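Local coordinates for protein DynE8 (Micromonospora chersina, PDB 4AMM) that probably transfers acyl building blocks during chain growth, as the acyltransferase-domain piece of an iterative polyketide synthase in enediyne biosynthesis, at residues A25-L30 / D62-A67; L68-G73 / A85-F90; L5-A10 / D392-F397. All coordinates share one frame; numbering follows the deposited sequence.

How the interactions relate
All three interactions lie in one α/β lobe built on the antiparallel sheet 4-10, 52-58, 89-92 and 81-84. Interactions 1 and 2 follow one another along helix 61-76, their centres about 12 Å apart; A67 O of the first packs at 4.1 Å from L89 CD2 of the second. Interaction 3 has its centre about 17 Å from interaction 1 and about 15 Å from interaction 2, and packs the loop after helix 376-387 against strand 4-10, so its segments bracket both others in sequence. L64 CD1 reaches V6 CG1 at 3.8 Å, linking interactions 1 and 3. Segments distant in sequence thus close one lobe, consistent with the linker lobe beside the acyltransferase fold in polyketide synthases.

Interaction 1 (A25-L30 / D62-A67); sequences AAATAL and DGLVAA
L64 reaches from helix 61-76 toward A27, in the last turn of helix 13-27. At its base L64 CB stays 4.8 Å from A27 CB, one bond further L64 CG comes to 4.3 Å from the same methyl, and there the side chain forks. L64 CD2 closes on A27 CB at 3.8 Å, while CD1 turns away from A27; the leucine also touches L35 of helix 32-45. With CG anti to the backbone N (chi1 177°), the CD2 branch points to A27, and both residues of this pair are buried. This is helix-helix packing in an α/β lobe, at the point where helix 13-27 ends and a type II turn, A27 to L30, redirects the chain. Beside L64, on a more exposed flank, V65 uses one branch: its CG2 lies 3.9 Å from T28 CG2, the two side chains running at a slant to each other, and 4.3 Å from A27 CB. With its hydroxyl turned back to the helix, T28 faces V65 with its methyl. There T28 OG1 donates to A25 O at 3.0 Å, the donor standing 27° out of the carbonyl plane.

Interaction 2 (L68-G73 / A85-F90); sequences LDRALG and AGRGLF
R70 of helix 61-76 bends over the methyl CD2 of L89, the first residue of strand 89-92, so that an arginine of the helix crosses a leucine of the sheet at a slant. L89 CD2 touches R70 CB at 3.8 Å and goes on to meet CD, NE and the head group, because a turn at chi3 (67°) folds the arginine chain around the methyl. At the guanidinium, CD2 sits 3.6 Å above one face, displaced toward the rim. A chi1 of 167° sets L89 up for this by sending its branched end directly away from the amide nitrogen; the residue also packs on F54 and L82 of the same sheet.

R87 approaches differently. Its CB lies in the plane of the R70 guanidinium, at the edge, 4.0 Å from R70 NH1. The two side chains cross at about a right angle and their guanidinium planes stand 81° apart, so the heads are not stacked. R87 bends at chi2 back to its own chain, where R87 NH1 donates to G86 O at 2.9 Å; NH1 stands well above the G86 carbonyl plane, while G86 O lies close to the plane of the R87 guanidinium. G88 and L89 form a G1 beta bulge opposite D84.

D84 is also the polar partner of R70, in a salt bridge from NH1 to OD2. Chemically, then, the arginine has two jobs at once: its aliphatic stem and one guanidinium face shield a buried leucine, while its charge is directed to D84. R70 NH1 and R87 NE stay 5.7 Å apart, and the D84 carboxylate would probably ease the nearness of the two positive charges.

Interaction 3 (L5-A10 / D392-F397); sequences LVVCGA and DDATPF
L5 lays its CB over one face of the F397 ring, a CH-pi contact with CB 3.9 Å from the ring centroid and 24° off the normal. This is the tight part: L5 CB comes to 3.6 Å from F397 CD2 near the rim, and L5 CD2 reaches back to F397 CB at 3.8 Å. A chi1 of -171° swings the ring away from the F397 amide nitrogen and under the leucine. Between L5 and V7, the A394 methyl fits against both, 3.9 Å from L5 CD2 and 3.9 Å from V7 CG1. In place of F397 a leucine lacks the flat ring, and L5 CB would probably lose its CH-pi partner, with the packing beside the strand opened up. The far side of the 392-397 segment is polar and partly exposed: D393 OD1 accepts from T395 N at 2.9 Å, an Asx turn, and from T395 OG1, so two bonds hold the bend, while D393 OD2 pairs with R47. Helix 376-387 adds T382, A383 and F386 around L5 and V7. The C-terminal part thus folds back onto an outer strand of the antiparallel sheet, consistent with the post-acyltransferase linker packing on the α/β linker lobe in polyketide synthases.

Interaction 1 (A25-L30 / D62-A67)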
loop_
_atom_site.group_PDB
_atom_site.type_symbol
_atom_site.label_atom_id
_atom_site.label_comp_id
_atom_site.label_asym_id
_atom_site.label_seq_id
_atom_site.Cartn_x
_atom_site.Cartn_y
_atom_site.Cartn_z
ATOM N N ALA A 25 12.543 2.266 -31.885
ATOM C CA ALA A 25 12.435 2.790 -33.241
ATOM C C ALA A 25 10.986 3.060 -33.644
ATOM O O ALA A 25 10.678 4.148 -34.130
ATOM C CB ALA A 25 13.090 1.819 -34.195
ATOM N N ALA A 26 10.105 2.090 -33.387
ATOM C CA ALA A 26 8.688 2.142 -33.753
ATOM C C ALA A 26 7.907 3.182 -33.010
ATOM O O ALA A 26 6.798 3.523 -33.465
ATOM C CB ALA A 26 8.025 0.830 -33.528
ATOM N N ALA A 27 8.437 3.610 -31.851
ATOM C CA ALA A 27 7.689 4.419 -30.901
ATOM C C ALA A 27 7.932 5.878 -31.132
ATOM O O ALA A 27 7.090 6.700 -30.769
ATOM C CB ALA A 27 8.084 4.037 -29.442
ATOM N N THR A 28 9.084 6.214 -31.717
ATOM C CA THR A 28 9.440 7.600 -31.917
ATOM C C THR A 28 8.341 8.174 -32.831
ATOM O O THR A 28 7.993 7.595 -33.867
ATOM C CB THR A 28 10.870 7.760 -32.488
ATOM O OG1 THR A 28 10.939 7.093 -33.749
ATOM C CG2 THR A 28 11.953 7.152 -31.527
ATOM N N ALA A 29 7.708 9.240 -32.362
ATOM C CA ALA A 29 6.701 9.984 -33.150
ATOM C C ALA A 29 5.240 9.462 -33.149
ATOM O O ALA A 29 4.321 10.191 -33.584
ATOM C CB ALA A 29 7.206 10.205 -34.636
ATOM N N LEU A 30 4.988 8.234 -32.682
ATOM C CA LEU A 30 3.606 7.765 -32.675
ATOM C C LEU A 30 2.668 8.765 -32.007
ATOM O O LEU A 30 3.016 9.350 -30.988
ATOM C CB LEU A 30 3.480 6.424 -31.920
ATOM C CG LEU A 30 3.489 5.153 -32.762
ATOM C CD1 LEU A 30 4.316 5.234 -34.041
ATOM C CD2 LEU A 30 3.802 3.915 -31.927
ATOM N N ASP A 62 6.999 9.763 -26.191
ATOM C CA ASP A 62 8.328 10.190 -25.773
ATOM C C ASP A 62 8.708 9.568 -24.412
ATOM O O ASP A 62 9.864 9.265 -24.135
ATOM C CB ASP A 62 8.407 11.719 -25.700
ATOM C CG ASP A 62 8.628 12.372 -27.038
ATOM O OD1 ASP A 62 8.882 11.711 -28.083
ATOM O OD2 ASP A 62 8.557 13.637 -27.035
ATOM N N GLY A 63 7.734 9.393 -23.554
ATOM C CA GLY A 63 7.933 8.738 -22.251
ATOM C C GLY A 63 8.292 7.262 -22.484
ATOM O O GLY A 63 9.104 6.715 -21.732
ATOM N N LEU A 64 7.632 6.678 -23.475
ATOM C CA LEU A 64 8.044 5.291 -23.830
ATOM C C LEU A 64 9.496 5.247 -24.317
ATOM O O LEU A 64 10.268 4.404 -23.874
ATOM C CB LEU A 64 7.068 4.664 -24.806
ATOM C CG LEU A 64 7.483 3.247 -25.274
ATOM C CD1 LEU A 64 7.573 2.272 -24.038
ATOM C CD2 LEU A 64 6.424 2.731 -26.262
ATOM N N VAL A 65 9.891 6.161 -25.209
ATOM C CA VAL A 65 11.304 6.188 -25.713
ATOM C C VAL A 65 12.244 6.351 -24.549
ATOM O O VAL A 65 13.268 5.623 -24.477
ATOM C CB VAL A 65 11.491 7.334 -26.742
ATOM C CG1 VAL A 65 12.963 7.518 -27.101
ATOM C CG2 VAL A 65 10.725 7.028 -27.866
ATOM N N ALA A 66 11.918 7.261 -23.607
ATOM C CA ALA A 66 12.750 7.473 -22.426
ATOM C C ALA A 66 12.876 6.186 -21.591
ATOM O O ALA A 66 13.998 5.818 -21.178
ATOM C CB ALA A 66 12.200 8.605 -21.519
ATOM N N ALA A 67 11.738 5.531 -21.311
ATOM C CA ALA A 67 11.822 4.240 -20.610
ATOM C C ALA A 67 12.633 3.121 -21.310
ATOM O O ALA A 67 13.369 2.418 -20.635
ATOM C CB ALA A 67 10.394 3.716 -20.298
#

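Interaction 2 (L68-G73 / A85-F90)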
loop_
_atom_site.group_PDB
_atom_site.type_symbol
_atom_site.label_atom_id
_atom_site.label_comp_id
_atom_site.label_asym_id
_atom_site.label_seq_id
_atom_site.Cartn_x
_atom_site.Cartn_y
_atom_site.Cartn_z
ATOM N N LEU A 68 12.452 3.027 -22.627
ATOM C CA LEU A 68 13.265 2.109 -23.386
ATOM C C LEU A 68 14.778 2.422 -23.291
ATOM O O LEU A 68 15.574 1.504 -23.167
ATOM C CB LEU A 68 12.760 2.000 -24.836
ATOM C CG LEU A 68 11.330 1.402 -24.942
ATOM C CD1 LEU A 68 10.738 1.680 -26.281
ATOM C CD2 LEU A 68 11.316 -0.119 -24.711
ATOM N N ASP A 69 15.111 3.709 -23.406
ATOM C CA ASP A 69 16.492 4.124 -23.293
ATOM C C ASP A 69 17.078 3.665 -21.979
ATOM O O ASP A 69 18.197 3.144 -21.954
ATOM C CB ASP A 69 16.634 5.646 -23.485
ATOM C CG ASP A 69 16.507 6.055 -24.909
ATOM O OD1 ASP A 69 16.709 5.218 -25.790
ATOM O OD2 ASP A 69 16.198 7.241 -25.162
ATOM N N ARG A 70 16.354 3.858 -20.870
ATOM C CA ARG A 70 16.833 3.390 -19.595
ATOM C C ARG A 70 16.997 1.883 -19.517
ATOM O O ARG A 70 17.976 1.394 -19.014
ATOM C CB ARG A 70 15.914 3.876 -18.464
ATOM C CG ARG A 70 16.058 5.356 -18.152
ATOM C CD ARG A 70 15.280 5.565 -16.820
ATOM N NE ARG A 70 15.843 4.914 -15.631
ATOM C CZ ARG A 70 15.217 4.943 -14.409
ATOM N NH1 ARG A 70 14.018 5.471 -14.325
ATOM N NH2 ARG A 70 15.711 4.379 -13.337
ATOM N N ALA A 71 15.995 1.149 -20.048
ATOM C CA ALA A 71 16.094 -0.286 -20.023
ATOM C C ALA A 71 17.276 -0.774 -20.853
ATOM O O ALA A 71 18.007 -1.646 -20.377
ATOM C CB ALA A 71 14.791 -0.885 -20.532
ATOM N N LEU A 72 17.408 -0.215 -22.054
ATOM C CA LEU A 72 18.527 -0.607 -22.926
ATOM C C LEU A 72 19.869 -0.273 -22.307
ATOM O O LEU A 72 20.784 -1.096 -22.347
ATOM C CB LEU A 72 18.436 0.070 -24.299
ATOM C CG LEU A 72 17.317 -0.481 -25.199
ATOM C CD1 LEU A 72 16.819 0.390 -26.315
ATOM C CD2 LEU A 72 17.713 -1.866 -25.759
ATOM N N GLY A 73 19.973 0.857 -21.641
ATOM C CA GLY A 73 21.243 1.201 -21.009
ATOM C C GLY A 73 21.574 0.212 -19.926
ATOM O O GLY A 73 22.730 -0.191 -19.774
ATOM N N ALA A 85 9.890 2.101 -9.109
ATOM C CA ALA A 85 8.485 2.293 -8.835
ATOM C C ALA A 85 8.068 3.735 -9.065
ATOM O O ALA A 85 7.036 3.971 -9.619
ATOM C CB ALA A 85 8.092 1.823 -7.408
ATOM N N GLY A 86 8.896 4.743 -8.670
ATOM C CA GLY A 86 8.512 6.130 -8.872
ATOM C C GLY A 86 8.538 6.682 -10.246
ATOM O O GLY A 86 8.107 7.818 -10.524
ATOM N N ARG A 87 8.996 5.878 -11.204
ATOM C CA ARG A 87 8.922 6.191 -12.603
ATOM C C ARG A 87 8.056 5.168 -13.403
ATOM O O ARG A 87 8.024 5.260 -14.614
ATOM C CB ARG A 87 10.292 6.401 -13.209
ATOM C CG ARG A 87 11.087 7.594 -12.552
ATOM C CD ARG A 87 10.583 8.904 -13.060
ATOM N NE ARG A 87 11.250 10.039 -12.424
ATOM C CZ ARG A 87 10.855 10.618 -11.302
ATOM N NH1 ARG A 87 9.789 10.224 -10.559
ATOM N NH2 ARG A 87 11.596 11.690 -10.873
ATOM N N GLY A 88 7.543 4.188 -12.697
ATOM C CA GLY A 88 6.683 3.152 -13.331
ATOM C C GLY A 88 7.416 2.286 -14.368
ATOM O O GLY A 88 6.793 1.906 -15.366
ATOM N N LEU A 89 8.687 1.994 -14.120
ATOM C CA LEU A 89 9.536 1.323 -15.080
ATOM C C LEU A 89 10.112 0.129 -14.439
ATOM O O LEU A 89 10.702 0.209 -13.366
ATOM C CB LEU A 89 10.714 2.258 -15.516
ATOM C CG LEU A 89 11.779 1.483 -16.273
ATOM C CD1 LEU A 89 11.209 0.822 -17.553
ATOM C CD2 LEU A 89 12.907 2.492 -16.593
ATOM N N PHE A 90 9.897 -1.070 -15.060
ATOM C CA PHE A 90 10.303 -2.295 -14.433
ATOM C C PHE A 90 10.877 -3.242 -15.468
ATOM O O PHE A 90 10.285 -3.419 -16.553
ATOM C CB PHE A 90 9.148 -2.984 -13.735
ATOM C CG PHE A 90 8.409 -2.105 -12.772
ATOM C CD1 PHE A 90 8.840 -1.997 -11.411
ATOM C CD2 PHE A 90 7.350 -1.368 -13.184
ATOM C CE1 PHE A 90 8.158 -1.164 -10.545
ATOM C CE2 PHE A 90 6.679 -0.580 -12.336
ATOM C CZ PHE A 90 7.136 -0.472 -11.018
#

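Interaction 3 (L5-A10 / D392-F397)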
loop_
_atom_site.group_PDB
_atom_site.type_symbol
_atom_site.label_atom_id
_atom_site.label_comp_id
_atom_site.label_asym_id
_atom_site.label_seq_id
_atom_site.Cartn_x
_atom_site.Cartn_y
_atom_site.Cartn_z
ATOM N N LEU A 5 0.012 1.345 -20.594
ATOM C CA LEU A 5 0.873 0.275 -20.136
ATOM C C LEU A 5 1.525 -0.405 -21.287
ATOM O O LEU A 5 0.811 -0.932 -22.173
ATOM C CB LEU A 5 -0.021 -0.760 -19.410
ATOM C CG LEU A 5 0.692 -2.064 -18.999
ATOM C CD1 LEU A 5 1.856 -1.804 -18.015
ATOM C CD2 LEU A 5 -0.398 -2.978 -18.351
ATOM N N VAL A 6 2.857 -0.438 -21.330
ATOM C CA VAL A 6 3.572 -1.031 -22.429
ATOM C C VAL A 6 4.420 -2.155 -21.898
ATOM O O VAL A 6 5.281 -1.969 -21.024
ATOM C CB VAL A 6 4.528 -0.018 -23.102
ATOM C CG1 VAL A 6 5.204 -0.682 -24.220
ATOM C CG2 VAL A 6 3.676 1.150 -23.569
ATOM N N VAL A 7 4.058 -3.407 -22.312
ATOM C CA VAL A 7 4.814 -4.558 -21.883
ATOM C C VAL A 7 5.455 -5.260 -23.052
ATOM O O VAL A 7 4.894 -5.229 -24.158
ATOM C CB VAL A 7 3.938 -5.578 -21.095
ATOM C CG1 VAL A 7 3.197 -4.938 -19.920
ATOM C CG2 VAL A 7 2.899 -6.341 -22.024
ATOM N N CYS A 8 6.550 -5.954 -22.771
ATOM C CA CYS A 8 6.996 -6.966 -23.738
ATOM C C CYS A 8 7.995 -7.887 -23.111
ATOM O O CYS A 8 8.362 -7.737 -21.968
ATOM C CB CYS A 8 7.485 -6.374 -25.013
ATOM S SG CYS A 8 8.936 -5.472 -24.707
ATOM N N GLY A 9 8.430 -8.884 -23.908
ATOM C CA GLY A 9 9.371 -9.804 -23.358
ATOM C C GLY A 9 10.017 -10.649 -24.436
ATOM O O GLY A 9 9.702 -10.522 -25.597
ATOM N N ALA A 10 10.918 -11.465 -23.980
ATOM C CA ALA A 10 11.723 -12.241 -24.912
ATOM C C ALA A 10 12.350 -13.407 -24.164
ATOM O O ALA A 10 12.308 -13.519 -22.927
ATOM C CB ALA A 10 12.748 -11.317 -25.588
ATOM N N ASP A 392 0.772 -13.085 -15.700
ATOM C CA ASP A 392 1.318 -13.466 -17.010
ATOM C C ASP A 392 0.725 -12.786 -18.200
ATOM O O ASP A 392 1.203 -12.960 -19.306
ATOM C CB ASP A 392 1.099 -14.959 -17.169
ATOM C CG ASP A 392 2.080 -15.756 -16.298
ATOM O OD1 ASP A 392 3.180 -15.273 -15.833
ATOM O OD2 ASP A 392 1.763 -16.969 -16.110
ATOM N N ASP A 393 -0.253 -11.879 -17.971
ATOM C CA ASP A 393 -1.090 -11.392 -19.117
ATOM C C ASP A 393 -1.597 -10.012 -18.755
ATOM O O ASP A 393 -2.413 -9.907 -17.827
ATOM C CB ASP A 393 -2.227 -12.430 -19.353
ATOM C CG ASP A 393 -3.081 -12.150 -20.511
ATOM O OD1 ASP A 393 -3.105 -10.955 -21.020
ATOM O OD2 ASP A 393 -3.818 -13.044 -20.995
ATOM N N ALA A 394 -1.113 -8.989 -19.458
ATOM C CA ALA A 394 -1.536 -7.626 -19.190
ATOM C C ALA A 394 -2.677 -7.191 -20.088
ATOM O O ALA A 394 -3.155 -6.008 -20.010
ATOM C CB ALA A 394 -0.281 -6.721 -19.425
ATOM N N THR A 395 -3.248 -8.068 -20.925
ATOM C CA THR A 395 -4.404 -7.691 -21.782
ATOM C C THR A 395 -5.631 -7.097 -21.011
ATOM O O THR A 395 -6.299 -6.289 -21.655
ATOM C CB THR A 395 -4.867 -8.782 -22.772
ATOM O OG1 THR A 395 -5.360 -9.890 -22.011
ATOM C CG2 THR A 395 -3.749 -9.191 -23.712
ATOM N N PRO A 396 -5.891 -7.480 -19.733
ATOM C CA PRO A 396 -7.046 -6.849 -19.053
ATOM C C PRO A 396 -6.921 -5.312 -19.035
ATOM O O PRO A 396 -7.987 -4.663 -18.967
ATOM C CB PRO A 396 -6.979 -7.452 -17.656
ATOM C CG PRO A 396 -6.391 -8.776 -17.846
ATOM C CD PRO A 396 -5.297 -8.551 -18.910
ATOM N N PHE A 397 -5.738 -4.746 -19.097
ATOM C CA PHE A 397 -5.652 -3.297 -19.069
ATOM C C PHE A 397 -6.237 -2.681 -20.309
ATOM O O PHE A 397 -6.524 -1.481 -20.309
ATOM C CB PHE A 397 -4.151 -2.919 -18.899
ATOM C CG PHE A 397 -3.940 -1.440 -18.645
ATOM C CD1 PHE A 397 -4.021 -0.952 -17.349
ATOM C CD2 PHE A 397 -3.626 -0.584 -19.667
ATOM C CE1 PHE A 397 -3.902 0.475 -17.089
ATOM C CE2 PHE A 397 -3.450 0.866 -19.395
ATOM C CZ PHE A 397 -3.608 1.333 -18.152
#